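Long-range contacts in type IV pilus secretin PilQ family protein (Vibrio cholerae, PDB 6W6M), which probably forms the outer-membrane channel through which the type IV competence pilus passes during natural transformation: residues 336-341 with 409-414; 530-535 with 549-554; 254-259 with 294-299. One frame throughout, in Å; residues are numbered along the deposited sequence.

Read from the N terminus, the three contacts illustrate how a secretin closes its loops one after another, with none nested in or crossing another. Interaction 3 comes first, bringing 254-259 and 294-299 together over 34 residues that include helix 264-271 and strand 285-289. Interaction 1 follows, spanning 67 residues to pair strands 320-347 and 404-429, and interaction 2 closes the shortest loop, 13 residues, between strands 518-534 and 549-568. The latter two lie in one sheet, their centres about 10 Å apart, because strand 549-568 also borders strand 320-347. Interaction 3 belongs to a separate small domain, its centre about 87 Å from either of the others.

Interaction 1 of 3, residues 336-341 with 409-414; sequences EELGVR and LSALQN
E336 and Q413 face each other as a non-hydrogen-bonded pair of this antiparallel ladder, their long side chains running side by side in the same direction. From E336, CB lies 4.0 Å from the carbonyl O of L412, and CG comes to 3.6 Å from that same oxygen. The chain then stays extended, with CG anti to the backbone N (chi1 -177°), which carries the carboxylate alongside the Q413 amide: E336 CD is 4.2 Å from Q413 CD, and the two flat groups are stacked with their planes 6° apart. Further along this face L338 reaches over with CD2 to A411 CB at 3.8 Å. V340 and L409 again lie alongside one another, CG2 of the valine against CD2 of the leucine at 3.3 Å.

Between these pairs the backbone supplies the bonds. E337 N donates to L412 O at 3.0 Å, a nearly straight bond, while L412 N returns to E337 O at a more bent angle of 136°. G339 and S410 exchange a second reciprocal pair, the amide of G339 reaching S410 O at 2.9 Å. The opposite face carries E337, S410 and L412. There S410 OG hydrogen-bonds S384, and the E337 carboxylate takes weak bonds from S384, T385 and S386, so the segment after strand 380-382 lies against this side. Q413 and N414 also pair in an antiparallel ladder with a strand of a neighbouring subunit, so the sheet runs on across the interface. Long antiparallel strands joined edge to edge across subunits are the hallmark of the secretin β-barrel, whose wall is built jointly by all 14 chains.

Interaction 2 of 3, residues 530-535 with 549-554; sequences NSVDKV and RRTYEQ
D533 and R550 combine two kinds of bond in one antiparallel pair. The ionic one is a salt bridge from R550 NH2 to D533 OD2 at 3.1 Å: the donor meets the syn side of the oxygen, 20° out of the carboxylate plane, and the carboxylate and guanidinium planes are only 12° apart. R550 gets there by bending at chi3 (56°), and its NH1 bonds A383 O. D533 CG sits between its own backbone N and carbonyl carbon, which also turns OD1 back to a weak bond with R550 N.

Backbone bonds are exchanged in both directions within this pair, R550 N to D533 O at 2.9 Å, and again between S531 and Y552.

Apolar and van der Waals packing fills the other face. V532 CG2 and T551 CG2 lie side by side at 4.1 Å, K534 CB meets R549 CB at 3.6 Å, and N530 OD1 rests 3.5 Å from E553 CG. The two basic tips lead away, K534 to a salt bridge with D540.

Strand 549-568 is flanked on its other edge by strand 320-347, bonding E336 and L338 through E553 and T551, while 530-534 extends the sheet into a strand of a neighbouring subunit.

Interaction 3 of 3, residues 254-259 with 294-299; sequences SEIIKI and SLLIRE
An antiparallel strand pair within a small α/β domain, this contact joins strand 253-258, at one edge of the sheet within this chain, to the central strand, 294-299, of a three-stranded sheet. Its core lies on the face made by E255, I257, L295 and I297, which I259 joins just past the strand end. I257 and I297 cross obliquely and meet through their end methyls, CD1 to CD1 at 3.2 Å; on both, CG1 is anti to the carbonyl carbon and beside the backbone N (chi1 -44° and -66°), and from there the chains run out to bring the CD1 atoms together. I259 CD1 comes over L295 CD1 at 3.7 Å.

Helices 264-271 and 303-314 cover this face, the first packing on I259 and L295, the second on E255 and I257. Strand, helix, two strands and a helix, with the sheet ordered 1-3-2, is the βαββα arrangement of the ring-forming periplasmic domains of secretins.

Two reciprocal pairs of backbone bonds hold the strands. I297 N approaches E255 O nearly along the C=O axis at 2.9 Å, and E255 N returns to I297 O at 3.0 Å. The second pair links I257 and L295; here L295 N to I257 O is almost straight, at 175°.

On the opposite face the packing is lighter. I256 CG2 touches L296 CD1 at 3.9 Å, and the extended R298 brings NH1 to 3.6 Å from S254 CB, which lies at the edge of the guanidinium and in its plane. A neighbouring subunit packs against this side, its L280 on L296 and R298, its S313 on I256 and its V306 on S254.

Interaction 1 of 3, residues 336-341 with 409-414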
# COMPACT_ATOMS: atom_id res chain seq x y z
N GLU A 336 10.77 -30.66 -57.97
CA GLU A 336 11.10 -31.92 -58.64
C GLU A 336 12.11 -32.74 -57.83
O GLU A 336 13.10 -32.21 -57.33
CB GLU A 336 11.65 -31.66 -60.01
CG GLU A 336 11.95 -32.90 -60.79
CD GLU A 336 12.45 -32.59 -62.17
OE1 GLU A 336 12.60 -31.39 -62.48
OE2 GLU A 336 12.71 -33.54 -62.94
N GLU A 337 11.86 -34.04 -57.74
CA GLU A 337 12.73 -34.94 -57.00
C GLU A 337 12.89 -36.32 -57.65
O GLU A 337 11.93 -36.90 -58.13
CB GLU A 337 12.21 -35.11 -55.57
CG GLU A 337 13.17 -35.80 -54.63
CD GLU A 337 12.61 -35.93 -53.23
OE1 GLU A 337 11.38 -35.78 -53.06
OE2 GLU A 337 13.40 -36.19 -52.29
N LEU A 338 14.12 -36.83 -57.66
CA LEU A 338 14.46 -38.13 -58.23
C LEU A 338 15.23 -38.98 -57.23
O LEU A 338 16.15 -38.49 -56.57
CB LEU A 338 15.30 -37.98 -59.49
CG LEU A 338 14.74 -37.32 -60.74
CD1 LEU A 338 15.80 -37.17 -61.78
CD2 LEU A 338 13.57 -38.08 -61.31
N GLY A 339 14.91 -40.27 -57.13
CA GLY A 339 15.57 -41.11 -56.16
C GLY A 339 15.67 -42.55 -56.61
O GLY A 339 14.89 -43.01 -57.45
N VAL A 340 16.61 -43.29 -56.01
CA VAL A 340 16.93 -44.65 -56.43
C VAL A 340 17.23 -45.53 -55.23
O VAL A 340 17.89 -45.12 -54.27
CB VAL A 340 18.12 -44.68 -57.42
CG1 VAL A 340 18.50 -46.09 -57.74
CG2 VAL A 340 17.76 -43.97 -58.69
N ARG A 341 16.78 -46.78 -55.30
CA ARG A 341 16.94 -47.72 -54.20
C ARG A 341 17.30 -49.08 -54.79
O ARG A 341 16.47 -49.68 -55.46
CB ARG A 341 15.65 -47.80 -53.40
CG ARG A 341 15.81 -47.86 -51.91
CD ARG A 341 14.58 -47.32 -51.23
NE ARG A 341 13.37 -48.00 -51.66
CZ ARG A 341 12.62 -48.76 -50.87
NH1 ARG A 341 12.96 -48.93 -49.61
NH2 ARG A 341 11.53 -49.34 -51.35
N LEU A 409 13.14 -47.24 -58.93
CA LEU A 409 13.25 -45.82 -59.24
C LEU A 409 12.02 -45.10 -58.72
O LEU A 409 10.92 -45.66 -58.70
CB LEU A 409 13.36 -45.60 -60.74
CG LEU A 409 14.61 -46.13 -61.42
CD1 LEU A 409 14.50 -45.95 -62.91
CD2 LEU A 409 15.84 -45.43 -60.91
N SER A 410 12.19 -43.87 -58.30
CA SER A 410 11.05 -43.09 -57.85
C SER A 410 11.25 -41.63 -58.23
O SER A 410 12.38 -41.15 -58.34
CB SER A 410 10.82 -43.22 -56.35
OG SER A 410 11.91 -42.70 -55.63
N ALA A 411 10.13 -40.92 -58.40
CA ALA A 411 10.16 -39.58 -58.95
C ALA A 411 8.96 -38.79 -58.46
O ALA A 411 7.98 -39.34 -57.95
CB ALA A 411 10.18 -39.62 -60.47
N LEU A 412 9.05 -37.46 -58.60
CA LEU A 412 7.94 -36.56 -58.33
C LEU A 412 8.19 -35.22 -58.98
O LEU A 412 9.34 -34.79 -59.08
CB LEU A 412 7.73 -36.37 -56.82
CG LEU A 412 6.64 -35.39 -56.39
CD1 LEU A 412 5.29 -35.88 -56.85
CD2 LEU A 412 6.65 -35.22 -54.90
N GLN A 413 7.14 -34.55 -59.46
CA GLN A 413 7.26 -33.22 -60.06
C GLN A 413 5.95 -32.43 -59.98
O GLN A 413 4.99 -32.80 -60.64
CB GLN A 413 7.69 -33.33 -61.52
CG GLN A 413 7.97 -31.98 -62.17
CD GLN A 413 8.55 -32.11 -63.56
OE1 GLN A 413 8.83 -33.21 -64.02
NE2 GLN A 413 8.72 -30.98 -64.23
N ASN A 414 5.89 -31.36 -59.19
CA ASN A 414 4.63 -30.61 -59.13
C ASN A 414 4.86 -29.12 -59.28
O ASN A 414 6.00 -28.65 -59.35
CB ASN A 414 3.85 -30.90 -57.85
CG ASN A 414 4.48 -30.33 -56.64
OD1 ASN A 414 5.69 -30.24 -56.54
ND2 ASN A 414 3.65 -29.95 -55.68

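Interaction 2 of 3, residues 530-535 with 549-554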
# COMPACT_ATOMS: atom_id res chain seq x y z
N ASN A 530 18.73 -26.19 -54.63
CA ASN A 530 19.19 -27.40 -55.29
C ASN A 530 19.91 -28.27 -54.28
O ASN A 530 20.54 -27.78 -53.35
CB ASN A 530 20.13 -27.07 -56.44
CG ASN A 530 19.41 -26.46 -57.62
OD1 ASN A 530 19.09 -27.14 -58.58
ND2 ASN A 530 19.17 -25.16 -57.55
N SER A 531 19.84 -29.59 -54.46
CA SER A 531 20.55 -30.48 -53.55
C SER A 531 20.79 -31.83 -54.21
O SER A 531 20.00 -32.27 -55.04
CB SER A 531 19.77 -30.66 -52.25
OG SER A 531 20.44 -31.56 -51.39
N VAL A 532 21.90 -32.47 -53.84
CA VAL A 532 22.28 -33.79 -54.35
C VAL A 532 22.90 -34.58 -53.21
O VAL A 532 23.68 -34.04 -52.43
CB VAL A 532 23.27 -33.69 -55.52
CG1 VAL A 532 23.73 -35.05 -55.94
CG2 VAL A 532 22.65 -32.99 -56.70
N ASP A 533 22.58 -35.87 -53.12
CA ASP A 533 23.42 -36.75 -52.32
C ASP A 533 23.71 -38.02 -53.11
O ASP A 533 22.80 -38.62 -53.68
CB ASP A 533 22.80 -37.10 -50.97
CG ASP A 533 21.50 -37.81 -51.10
OD1 ASP A 533 21.03 -37.97 -52.23
OD2 ASP A 533 20.95 -38.22 -50.06
N LYS A 534 24.97 -38.41 -53.15
CA LYS A 534 25.39 -39.41 -54.12
C LYS A 534 26.45 -40.32 -53.53
O LYS A 534 26.82 -40.22 -52.36
CB LYS A 534 25.91 -38.76 -55.39
CG LYS A 534 26.96 -37.72 -55.19
CD LYS A 534 27.59 -37.39 -56.51
CE LYS A 534 28.32 -36.07 -56.48
NZ LYS A 534 28.44 -35.48 -57.84
N VAL A 535 26.91 -41.26 -54.35
CA VAL A 535 28.02 -42.14 -53.98
C VAL A 535 29.32 -41.51 -54.46
O VAL A 535 29.39 -41.07 -55.61
CB VAL A 535 27.81 -43.53 -54.57
CG1 VAL A 535 29.00 -44.41 -54.31
CG2 VAL A 535 26.57 -44.15 -53.99
N ARG A 549 22.42 -41.66 -57.07
CA ARG A 549 22.27 -40.31 -56.53
C ARG A 549 20.80 -39.97 -56.38
O ARG A 549 19.95 -40.46 -57.13
CB ARG A 549 22.97 -39.29 -57.42
CG ARG A 549 22.24 -39.01 -58.69
CD ARG A 549 23.13 -38.32 -59.67
NE ARG A 549 22.43 -38.08 -60.92
CZ ARG A 549 23.03 -37.80 -62.07
NH1 ARG A 549 24.35 -37.75 -62.13
NH2 ARG A 549 22.31 -37.60 -63.15
N ARG A 550 20.51 -39.10 -55.42
CA ARG A 550 19.21 -38.47 -55.29
C ARG A 550 19.37 -36.98 -55.52
O ARG A 550 20.32 -36.37 -55.03
CB ARG A 550 18.58 -38.72 -53.93
CG ARG A 550 17.31 -37.94 -53.71
CD ARG A 550 16.59 -38.40 -52.47
NE ARG A 550 17.44 -38.31 -51.30
CZ ARG A 550 17.17 -38.88 -50.13
NH1 ARG A 550 16.07 -39.60 -49.99
NH2 ARG A 550 18.00 -38.74 -49.12
N THR A 551 18.44 -36.41 -56.28
CA THR A 551 18.47 -35.02 -56.73
C THR A 551 17.17 -34.32 -56.36
O THR A 551 16.08 -34.87 -56.53
CB THR A 551 18.70 -34.97 -58.24
OG1 THR A 551 17.66 -35.68 -58.91
CG2 THR A 551 20.04 -35.57 -58.62
N TYR A 552 17.30 -33.09 -55.87
CA TYR A 552 16.16 -32.30 -55.40
C TYR A 552 16.29 -30.89 -55.93
O TYR A 552 17.38 -30.33 -55.92
CB TYR A 552 16.11 -32.30 -53.88
CG TYR A 552 15.03 -31.45 -53.28
CD1 TYR A 552 13.71 -31.87 -53.26
CD2 TYR A 552 15.33 -30.21 -52.75
CE1 TYR A 552 12.72 -31.09 -52.73
CE2 TYR A 552 14.35 -29.42 -52.22
CZ TYR A 552 13.05 -29.86 -52.21
OH TYR A 552 12.07 -29.07 -51.67
N GLU A 553 15.18 -30.30 -56.39
CA GLU A 553 15.22 -28.95 -56.92
C GLU A 553 13.89 -28.23 -56.71
O GLU A 553 12.83 -28.79 -56.97
CB GLU A 553 15.55 -28.97 -58.39
CG GLU A 553 15.67 -27.60 -58.98
CD GLU A 553 16.05 -27.65 -60.43
OE1 GLU A 553 16.18 -28.77 -60.97
OE2 GLU A 553 16.23 -26.57 -61.04
N GLN A 554 13.96 -26.98 -56.26
CA GLN A 554 12.75 -26.24 -55.93
C GLN A 554 12.90 -24.77 -56.29
O GLN A 554 14.01 -24.23 -56.29
CB GLN A 554 12.44 -26.38 -54.44
CG GLN A 554 11.14 -25.77 -54.05
CD GLN A 554 10.80 -26.08 -52.63
OE1 GLN A 554 11.50 -26.83 -51.96
NE2 GLN A 554 9.72 -25.48 -52.14

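Interaction 3 of 3, residues 254-259 with 294-299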
# COMPACT_ATOMS: atom_id res chain seq x y z
N SER A 254 -27.70 41.76 -27.54
CA SER A 254 -27.81 40.31 -27.57
C SER A 254 -28.72 39.89 -28.72
O SER A 254 -29.81 40.44 -28.87
CB SER A 254 -28.37 39.78 -26.25
OG SER A 254 -29.69 40.25 -26.04
N GLU A 255 -28.27 38.92 -29.51
CA GLU A 255 -29.08 38.43 -30.63
C GLU A 255 -28.56 37.08 -31.10
O GLU A 255 -27.52 36.60 -30.64
CB GLU A 255 -29.09 39.44 -31.78
CG GLU A 255 -27.73 39.87 -32.27
CD GLU A 255 -27.83 40.80 -33.45
OE1 GLU A 255 -28.72 40.58 -34.30
OE2 GLU A 255 -27.03 41.76 -33.54
N ILE A 256 -29.28 36.47 -32.04
CA ILE A 256 -29.04 35.10 -32.46
C ILE A 256 -28.65 35.07 -33.93
O ILE A 256 -29.21 35.80 -34.76
CB ILE A 256 -30.26 34.20 -32.20
CG1 ILE A 256 -31.51 34.75 -32.87
CG2 ILE A 256 -30.50 34.04 -30.70
CD1 ILE A 256 -32.78 34.27 -32.24
N ILE A 257 -27.68 34.21 -34.25
CA ILE A 257 -27.16 34.01 -35.60
C ILE A 257 -27.47 32.59 -36.02
O ILE A 257 -27.08 31.63 -35.35
CB ILE A 257 -25.64 34.26 -35.65
CG1 ILE A 257 -25.27 35.52 -34.87
CG2 ILE A 257 -25.17 34.35 -37.07
CD1 ILE A 257 -23.81 35.82 -34.86
N LYS A 258 -28.16 32.45 -37.15
CA LYS A 258 -28.52 31.13 -37.65
C LYS A 258 -27.44 30.61 -38.58
O LYS A 258 -26.97 31.34 -39.46
CB LYS A 258 -29.86 31.17 -38.38
CG LYS A 258 -30.33 29.79 -38.75
CD LYS A 258 -31.77 29.74 -39.22
CE LYS A 258 -32.21 28.30 -39.35
NZ LYS A 258 -33.51 28.16 -40.06
N ILE A 259 -27.06 29.35 -38.40
CA ILE A 259 -25.96 28.72 -39.13
C ILE A 259 -26.53 27.60 -39.98
O ILE A 259 -27.38 26.83 -39.53
CB ILE A 259 -24.89 28.18 -38.16
CG1 ILE A 259 -24.29 29.33 -37.36
CG2 ILE A 259 -23.81 27.45 -38.91
CD1 ILE A 259 -23.33 28.89 -36.33
N SER A 294 -27.97 27.07 -33.79
CA SER A 294 -27.88 28.52 -33.75
C SER A 294 -26.89 28.98 -32.69
O SER A 294 -26.61 28.28 -31.72
CB SER A 294 -29.25 29.16 -33.48
OG SER A 294 -30.14 28.91 -34.55
N LEU A 295 -26.37 30.19 -32.90
CA LEU A 295 -25.53 30.86 -31.92
C LEU A 295 -26.29 32.02 -31.29
O LEU A 295 -27.15 32.63 -31.92
CB LEU A 295 -24.25 31.38 -32.57
CG LEU A 295 -23.20 30.31 -32.83
CD1 LEU A 295 -22.00 30.89 -33.54
CD2 LEU A 295 -22.80 29.69 -31.53
N LEU A 296 -25.96 32.32 -30.04
CA LEU A 296 -26.57 33.41 -29.30
C LEU A 296 -25.45 34.25 -28.71
O LEU A 296 -24.74 33.80 -27.81
CB LEU A 296 -27.50 32.86 -28.22
CG LEU A 296 -28.43 33.71 -27.37
CD1 LEU A 296 -29.68 32.93 -27.05
CD2 LEU A 296 -27.74 34.11 -26.09
N ILE A 297 -25.26 35.46 -29.24
CA ILE A 297 -24.09 36.28 -28.94
C ILE A 297 -24.52 37.56 -28.24
O ILE A 297 -25.59 38.12 -28.53
CB ILE A 297 -23.29 36.59 -30.22
CG1 ILE A 297 -22.68 35.32 -30.79
CG2 ILE A 297 -22.21 37.62 -29.94
CD1 ILE A 297 -22.11 35.49 -32.16
N ARG A 298 -23.69 38.02 -27.30
CA ARG A 298 -23.91 39.25 -26.56
C ARG A 298 -22.62 40.06 -26.57
O ARG A 298 -21.65 39.68 -25.90
CB ARG A 298 -24.36 38.96 -25.13
CG ARG A 298 -24.47 40.17 -24.24
CD ARG A 298 -25.00 39.80 -22.88
NE ARG A 298 -25.35 40.97 -22.08
CZ ARG A 298 -26.46 41.68 -22.25
NH1 ARG A 298 -27.33 41.34 -23.19
NH2 ARG A 298 -26.70 42.73 -21.49
N GLU A 299 -22.60 41.16 -27.32
CA GLU A 299 -21.38 41.94 -27.49
C GLU A 299 -21.73 43.34 -27.98
O GLU A 299 -22.89 43.73 -28.04
CB GLU A 299 -20.43 41.25 -28.47